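PDB 3BM3: PspGI restriction endonuclease from Pyrococcus sp. GI-H, which probably cleaves double-stranded DNA at a specific sequence as a type II restriction endonuclease, and is captured here bound to substrate DNA. Local coordinates for residues I24-A27 / I28-N32; V49-P52 / S53-A56; Y70-Q73 / V74-Y78. The protein carries 2 engineered substitutions. All blocks are in the same frame, centred on the assembly; numbering follows the deposited sequence.

Interaction 1 of 3, residues I24-A27 / I28-N32; sequences IEEA and ITELN
The last two turns of helix 20-31 are joined by four successive i to i+4 backbone bonds, from I28 N to I24 O through to L31 N to A27 O. The T29 hydroxyl adds a side-chain bond to this ladder. T29 OG1 stands beside its own backbone N (chi1 -65°), which turns the hydroxyl back to E25 O at 3.2 Å; that carbonyl thus takes two donors, T29 N and T29 OG1, from opposite faces of its plane. On the buried side, I28 CD1 lies 3.8 Å from I24 CG2, the two side chains crossing obliquely. The exposed E25 chain, bent at chi2, lies alongside I28 CD1, and its OE2 forms a salt bridge with K110. The helix then ends in a Schellman motif: N32, with positive phi, returns its N to T29 O, and its OD1 in turn caps E35 N at the start of helix 33-38. E26 and E30 run side by side with their carboxylate planes 82° apart. Their nearest oxygens, E26 OE2 and E30 OE1, are 3.3 Å apart, a like-charge approach that would probably raise the pKa of one of the two carboxylates. E26 OE1 is probably hydrogen-bonded to the Y70 hydroxyl, and A27 and L31 pack on helix 52-80.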
loop_
_atom_site.group_PDB
_atom_site.type_symbol
_atom_site.label_atom_id
_atom_site.label_comp_id
_atom_site.label_asym_id
_atom_site.label_seq_id
_atom_site.Cartn_x
_atom_site.Cartn_y
_atom_site.Cartn_z
ATOM N N ILE C 24 20.678 0.395 13.729
ATOM C CA ILE C 24 21.458 0.636 12.518
ATOM C C ILE C 24 22.879 1.061 12.911
ATOM O O ILE C 24 23.886 0.594 12.326
ATOM C CB ILE C 24 20.779 1.689 11.620
ATOM C CG1 ILE C 24 19.510 1.100 10.963
ATOM C CG2 ILE C 24 21.735 2.203 10.488
ATOM C CD1 ILE C 24 19.785 0.140 9.847
ATOM N N GLU C 25 22.971 1.936 13.909
ATOM C CA GLU C 25 24.313 2.365 14.386
ATOM C C GLU C 25 25.087 1.180 14.931
ATOM O O GLU C 25 26.278 1.043 14.659
ATOM C CB GLU C 25 24.231 3.490 15.409
ATOM C CG GLU C 25 23.731 4.844 14.864
ATOM C CD GLU C 25 24.564 5.395 13.680
ATOM O OE1 GLU C 25 25.794 5.154 13.619
ATOM O OE2 GLU C 25 23.973 6.075 12.807
ATOM N N GLU C 26 24.412 0.310 15.678
ATOM C CA GLU C 26 25.039 -0.895 16.194
ATOM C C GLU C 26 25.566 -1.761 15.053
ATOM O O GLU C 26 26.707 -2.258 15.101
ATOM C CB GLU C 26 24.051 -1.685 17.021
ATOM C CG GLU C 26 24.642 -2.875 17.678
ATOM C CD GLU C 26 23.757 -3.406 18.791
ATOM O OE1 GLU C 26 22.654 -2.818 19.051
ATOM O OE2 GLU C 26 24.195 -4.415 19.391
ATOM N N ALA C 27 24.732 -1.928 14.035
ATOM C CA ALA C 27 25.078 -2.709 12.854
ATOM C C ALA C 27 26.258 -2.074 12.127
ATOM O O ALA C 27 27.135 -2.781 11.671
ATOM C CB ALA C 27 23.899 -2.823 11.903
ATOM N N ILE C 28 26.216 -0.753 11.968
ATOM C CA ILE C 28 27.313 -0.020 11.314
ATOM C C ILE C 28 28.640 -0.323 12.011
ATOM O O ILE C 28 29.670 -0.586 11.351
ATOM C CB ILE C 28 27.038 1.480 11.291
ATOM C CG1 ILE C 28 25.998 1.794 10.210
ATOM C CG2 ILE C 28 28.343 2.270 11.096
ATOM C CD1 ILE C 28 25.404 3.168 10.277
ATOM N N THR C 29 28.619 -0.279 13.338
ATOM C CA THR C 29 29.808 -0.553 14.138
ATOM C C THR C 29 30.269 -1.987 13.919
ATOM O O THR C 29 31.422 -2.240 13.548
ATOM C CB THR C 29 29.526 -0.302 15.618
ATOM O OG1 THR C 29 29.252 1.091 15.784
ATOM C CG2 THR C 29 30.724 -0.678 16.476
ATOM N N GLU C 30 29.339 -2.913 14.105
ATOM C CA GLU C 30 29.617 -4.332 13.960
ATOM C C GLU C 30 30.199 -4.721 12.613
ATOM O O GLU C 30 31.166 -5.489 12.568
ATOM C CB GLU C 30 28.374 -5.157 14.289
ATOM C CG GLU C 30 28.077 -5.104 15.784
ATOM C CD GLU C 30 26.903 -5.967 16.204
ATOM O OE1 GLU C 30 26.435 -5.795 17.363
ATOM O OE2 GLU C 30 26.473 -6.836 15.414
ATOM N N LEU C 31 29.656 -4.154 11.534
ATOM C CA LEU C 31 30.102 -4.441 10.173
ATOM C C LEU C 31 31.276 -3.570 9.716
ATOM O O LEU C 31 31.762 -3.729 8.602
ATOM C CB LEU C 31 28.951 -4.214 9.185
ATOM C CG LEU C 31 27.774 -5.186 9.296
ATOM C CD1 LEU C 31 26.674 -4.762 8.321
ATOM C CD2 LEU C 31 28.221 -6.648 9.060
ATOM N N ASN C 32 31.704 -2.647 10.559
ATOM C CA ASN C 32 32.606 -1.574 10.146
ATOM C C ASN C 32 32.212 -1.002 8.785
ATOM O O ASN C 32 33.000 -0.923 7.834
ATOM C CB ASN C 32 34.079 -2.003 10.173
ATOM C CG ASN C 32 35.030 -0.794 10.247
ATOM O OD1 ASN C 32 34.599 0.371 10.078
ATOM N ND2 ASN C 32 36.321 -1.056 10.486
#

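Interaction 2 of 3, residues V49-P52 / S53-A56; sequences VITP and SRIA
R54, P52 and T51 carry this contact, in which R54, on the first turn of helix 52-80, reaches back to the residues leading into it. T51 is the N-cap. Its OG1 sits between its own backbone N and carbonyl carbon (chi1 62°), where it accepts R54 N at 3.0 Å with an N-H...O angle of 162°. The same oxygen has R54 CG 3.2 Å away, so the arginine chain leaves the helix across the threonine side chain. From there R54 is extended from CG to NE and runs back past T51, with NH1 3.9 Å from T51 CG2, to reach V49. R54 NH1 donates to V49 O at 2.8 Å; the nitrogen lies in the carbonyl plane on a lone pair, although the bond is bent at the hydrogen (142°) and the oxygen is tilted somewhat from the guanidinium plane. A long, weak ion pair joins R54 NE to E48.

P52 opens the first turn, a place that suits proline because its nitrogen has no hydrogen to offer. Its carbonyl oxygen accepts A56 N at 2.8 Å, just as T51 O accepts I55 N, and its ring packs against F41, S247 and L111. On the buried side I50 CG2 presses on I55 CD1 at 3.4 Å, tighter than ordinary van der Waals contact, while I55 also meets helix 33-38.

Each of the first N-H groups of the helix is thus met differently: S53 N by S247 OG, R54 N by the T51 hydroxyl and I55 N by T51 O, with the arginine tying the incoming backbone to the same turn.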
loop_
_atom_site.group_PDB
_atom_site.type_symbol
_atom_site.label_atom_id
_atom_site.label_comp_id
_atom_site.label_asym_id
_atom_site.label_seq_id
_atom_site.Cartn_x
_atom_site.Cartn_y
_atom_site.Cartn_z
ATOM N N VAL C 49 33.004 -5.934 -5.999
ATOM C CA VAL C 49 32.976 -4.484 -5.853
ATOM C C VAL C 49 32.050 -4.095 -4.712
ATOM O O VAL C 49 30.954 -4.627 -4.584
ATOM C CB VAL C 49 32.471 -3.783 -7.141
ATOM C CG1 VAL C 49 32.361 -2.304 -6.942
ATOM C CG2 VAL C 49 33.403 -4.089 -8.310
ATOM N N ILE C 50 32.521 -3.173 -3.884
ATOM C CA ILE C 50 31.727 -2.604 -2.800
ATOM C C ILE C 50 30.800 -1.567 -3.387
ATOM O O ILE C 50 31.215 -0.488 -3.779
ATOM C CB ILE C 50 32.621 -1.953 -1.722
ATOM C CG1 ILE C 50 33.528 -3.019 -1.122
ATOM C CG2 ILE C 50 31.752 -1.299 -0.623
ATOM C CD1 ILE C 50 34.711 -2.451 -0.405
ATOM N N THR C 51 29.539 -1.927 -3.492
ATOM C CA THR C 51 28.564 -1.014 -4.065
ATOM C C THR C 51 27.610 -0.526 -2.983
ATOM O O THR C 51 27.446 -1.189 -1.953
ATOM C CB THR C 51 27.741 -1.710 -5.105
ATOM O OG1 THR C 51 26.996 -2.785 -4.505
ATOM C CG2 THR C 51 28.637 -2.228 -6.242
ATOM N N PRO C 52 26.947 0.624 -3.230
ATOM C CA PRO C 52 25.908 1.053 -2.318
ATOM C C PRO C 52 24.869 -0.025 -2.054
ATOM O O PRO C 52 24.441 -0.196 -0.909
ATOM C CB PRO C 52 25.320 2.263 -3.039
ATOM C CG PRO C 52 26.489 2.851 -3.777
ATOM C CD PRO C 52 27.184 1.628 -4.290
ATOM N N SER C 53 24.443 -0.741 -3.095
ATOM C CA SER C 53 23.377 -1.727 -2.919
ATOM C C SER C 53 23.892 -2.846 -1.997
ATOM O O SER C 53 23.177 -3.291 -1.114
ATOM C CB SER C 53 22.899 -2.273 -4.255
ATOM O OG SER C 53 21.710 -3.051 -4.136
ATOM N N ARG C 54 25.127 -3.296 -2.202
ATOM C CA ARG C 54 25.661 -4.335 -1.337
ATOM C C ARG C 54 25.811 -3.886 0.108
ATOM O O ARG C 54 25.536 -4.647 1.010
ATOM C CB ARG C 54 26.975 -4.869 -1.874
ATOM C CG ARG C 54 26.761 -5.644 -3.119
ATOM C CD ARG C 54 28.061 -6.168 -3.630
ATOM N NE ARG C 54 27.849 -7.119 -4.722
ATOM C CZ ARG C 54 28.422 -7.064 -5.926
ATOM N NH1 ARG C 54 29.270 -6.090 -6.247
ATOM N NH2 ARG C 54 28.148 -8.002 -6.828
ATOM N N ILE C 55 26.261 -2.660 0.327
ATOM C CA ILE C 55 26.396 -2.147 1.668
ATOM C C ILE C 55 25.030 -2.029 2.280
ATOM O O ILE C 55 24.814 -2.398 3.453
ATOM C CB ILE C 55 27.075 -0.783 1.672
ATOM C CG1 ILE C 55 28.546 -0.954 1.282
ATOM C CG2 ILE C 55 27.006 -0.143 3.055
ATOM C CD1 ILE C 55 29.319 0.346 1.182
ATOM N N ALA C 56 24.092 -1.513 1.504
ATOM C CA ALA C 56 22.716 -1.348 1.993
ATOM C C ALA C 56 22.100 -2.668 2.388
ATOM O O ALA C 56 21.526 -2.788 3.471
ATOM C CB ALA C 56 21.819 -0.667 0.960
#

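Interaction 3 of 3, residues Y70-Q73 / V74-Y78; sequences YEKQ and VREAY
Backbone bonds come first: V74 N, R75 N, E76 N and A77 N donate to the carbonyl oxygens of Y70, E71, K72 and Q73, the regular i to i+4 ladder of an alpha helix. Two salt bridges of the same spacing run along its surface. In the first, R75 NH2 donates to E71 OE1 at 3.1 Å. The oxygen lies at the guanidinium edge, yet the nitrogen meets it from above the carboxylate plane, the two flat groups being 82° apart. A water donates to E71 OE1 at 2.7 Å and accepts from R75 NH1, making a second, bridged link. A bend at chi3 (-74°) turns the R75 guanidinium back toward E71. In the second, exposed pair, K72 curls at its last torsion (58°) to bring NZ 3.1 Å from E76 OE2, nearly along that oxygen's C-O axis.

Further partners hold the first pair: E71 OE2 forms a salt bridge with R96 and a hydrogen bond with the Y67 hydroxyl, and R75 NE a salt bridge with E89. Q73 instead ties its amide to the backbone of R3 and L5. E71, V74 and R75 all lie against F92, so this part of helix 52-80 packs along helix 85-115, with E86 of the second subunit touching E71.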
loop_
_atom_site.group_PDB
_atom_site.type_symbol
_atom_site.label_atom_id
_atom_site.label_comp_id
_atom_site.label_asym_id
_atom_site.label_seq_id
_atom_site.Cartn_x
_atom_site.Cartn_y
_atom_site.Cartn_z
ATOM N N TYR C 70 16.950 -8.724 19.769
ATOM C CA TYR C 70 16.204 -7.929 20.743
ATOM C C TYR C 70 14.759 -8.389 20.838
ATOM O O TYR C 70 14.212 -8.513 21.922
ATOM C CB TYR C 70 16.244 -6.462 20.387
ATOM C CG TYR C 70 17.582 -5.798 20.613
ATOM C CD1 TYR C 70 18.421 -6.180 21.658
ATOM C CD2 TYR C 70 18.015 -4.761 19.791
ATOM C CE1 TYR C 70 19.641 -5.558 21.856
ATOM C CE2 TYR C 70 19.225 -4.147 19.987
ATOM C CZ TYR C 70 20.023 -4.527 21.031
ATOM O OH TYR C 70 21.242 -3.926 21.270
ATOM N N GLU C 71 14.160 -8.665 19.693
ATOM C CA GLU C 71 12.771 -9.139 19.657
ATOM C C GLU C 71 12.650 -10.411 20.488
ATOM O O GLU C 71 11.686 -10.599 21.209
ATOM C CB GLU C 71 12.388 -9.451 18.227
ATOM C CG GLU C 71 10.930 -9.776 18.038
ATOM C CD GLU C 71 10.616 -10.175 16.629
ATOM O OE1 GLU C 71 10.986 -11.299 16.245
ATOM O OE2 GLU C 71 10.013 -9.369 15.906
ATOM N N LYS C 72 13.643 -11.295 20.375
ATOM C CA LYS C 72 13.641 -12.574 21.093
ATOM C C LYS C 72 13.720 -12.323 22.584
ATOM O O LYS C 72 12.995 -12.926 23.378
ATOM C CB LYS C 72 14.822 -13.416 20.645
ATOM C CG LYS C 72 14.914 -14.752 21.323
ATOM C CD LYS C 72 16.011 -15.579 20.677
ATOM C CE LYS C 72 16.206 -16.876 21.412
ATOM N NZ LYS C 72 14.934 -17.645 21.450
ATOM N N GLN C 73 14.578 -11.397 22.993
ATOM C CA GLN C 73 14.636 -11.045 24.405
ATOM C C GLN C 73 13.303 -10.553 24.930
ATOM O O GLN C 73 12.848 -10.937 26.011
ATOM C CB GLN C 73 15.671 -9.958 24.641
ATOM C CG GLN C 73 17.089 -10.430 24.445
ATOM C CD GLN C 73 18.072 -9.363 24.787
ATOM O OE1 GLN C 73 17.878 -8.615 25.753
ATOM N NE2 GLN C 73 19.109 -9.251 23.989
ATOM N N VAL C 74 12.682 -9.672 24.161
ATOM C CA VAL C 74 11.414 -9.090 24.541
ATOM C C VAL C 74 10.324 -10.162 24.551
ATOM O O VAL C 74 9.526 -10.251 25.481
ATOM C CB VAL C 74 11.046 -7.941 23.613
ATOM C CG1 VAL C 74 9.627 -7.467 23.890
ATOM C CG2 VAL C 74 11.996 -6.809 23.812
ATOM N N ARG C 75 10.332 -11.025 23.544
ATOM C CA ARG C 75 9.393 -12.127 23.480
ATOM C C ARG C 75 9.466 -12.985 24.734
ATOM O O ARG C 75 8.450 -13.272 25.403
ATOM C CB ARG C 75 9.691 -12.994 22.256
ATOM C CG ARG C 75 8.679 -14.131 22.120
ATOM C CD ARG C 75 8.986 -14.994 20.921
ATOM N NE ARG C 75 8.631 -14.305 19.696
ATOM C CZ ARG C 75 9.482 -13.743 18.844
ATOM N NH1 ARG C 75 10.792 -13.793 19.051
ATOM N NH2 ARG C 75 9.016 -13.130 17.783
ATOM N N GLU C 76 10.681 -13.391 25.073
ATOM C CA GLU C 76 10.852 -14.237 26.246
ATOM C C GLU C 76 10.323 -13.569 27.513
ATOM O O GLU C 76 9.674 -14.211 28.345
ATOM C CB GLU C 76 12.318 -14.669 26.375
ATOM C CG GLU C 76 12.728 -15.586 25.236
ATOM C CD GLU C 76 14.182 -16.030 25.293
ATOM O OE1 GLU C 76 14.952 -15.555 26.172
ATOM O OE2 GLU C 76 14.563 -16.850 24.429
ATOM N N ALA C 77 10.567 -12.276 27.664
ATOM C CA ALA C 77 10.135 -11.552 28.851
ATOM C C ALA C 77 8.630 -11.504 28.918
ATOM O O ALA C 77 8.050 -11.733 29.995
ATOM C CB ALA C 77 10.729 -10.128 28.869
ATOM N N TYR C 78 7.986 -11.210 27.780
ATOM C CA TYR C 78 6.523 -11.108 27.742
ATOM C C TYR C 78 5.854 -12.469 27.887
ATOM O O TYR C 78 4.813 -12.570 28.511
ATOM C CB TYR C 78 6.029 -10.349 26.518
ATOM C CG TYR C 78 6.145 -8.876 26.745
ATOM C CD1 TYR C 78 7.379 -8.236 26.646
ATOM C CD2 TYR C 78 5.041 -8.109 27.092
ATOM C CE1 TYR C 78 7.500 -6.876 26.878
ATOM C CE2 TYR C 78 5.150 -6.727 27.315
ATOM C CZ TYR C 78 6.390 -6.124 27.212
ATOM O OH TYR C 78 6.531 -4.773 27.437
HETATM O O HOH W 1 13.022 -12.843 17.241
#

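Helix 52-80 relates all three contacts. Interaction 2 forms its start and interaction 3 lies near its far end, with their centres 32 Å and their nearest atoms about 17 Å apart. Interaction 1, on helix 20-31, lies against the stretch between them and is joined directly to interaction 3 by the bond between E26 OE1 and Y70 OH, 2.9 Å apart. Interactions 1 and 2 do not touch, their nearest atoms being about 6 Å apart, but V33 of helix 33-38 meets both I28 and I55. The bound DNA passes near all three, with nearest atoms about 5, 8 and 7 Å from interactions 1, 2 and 3.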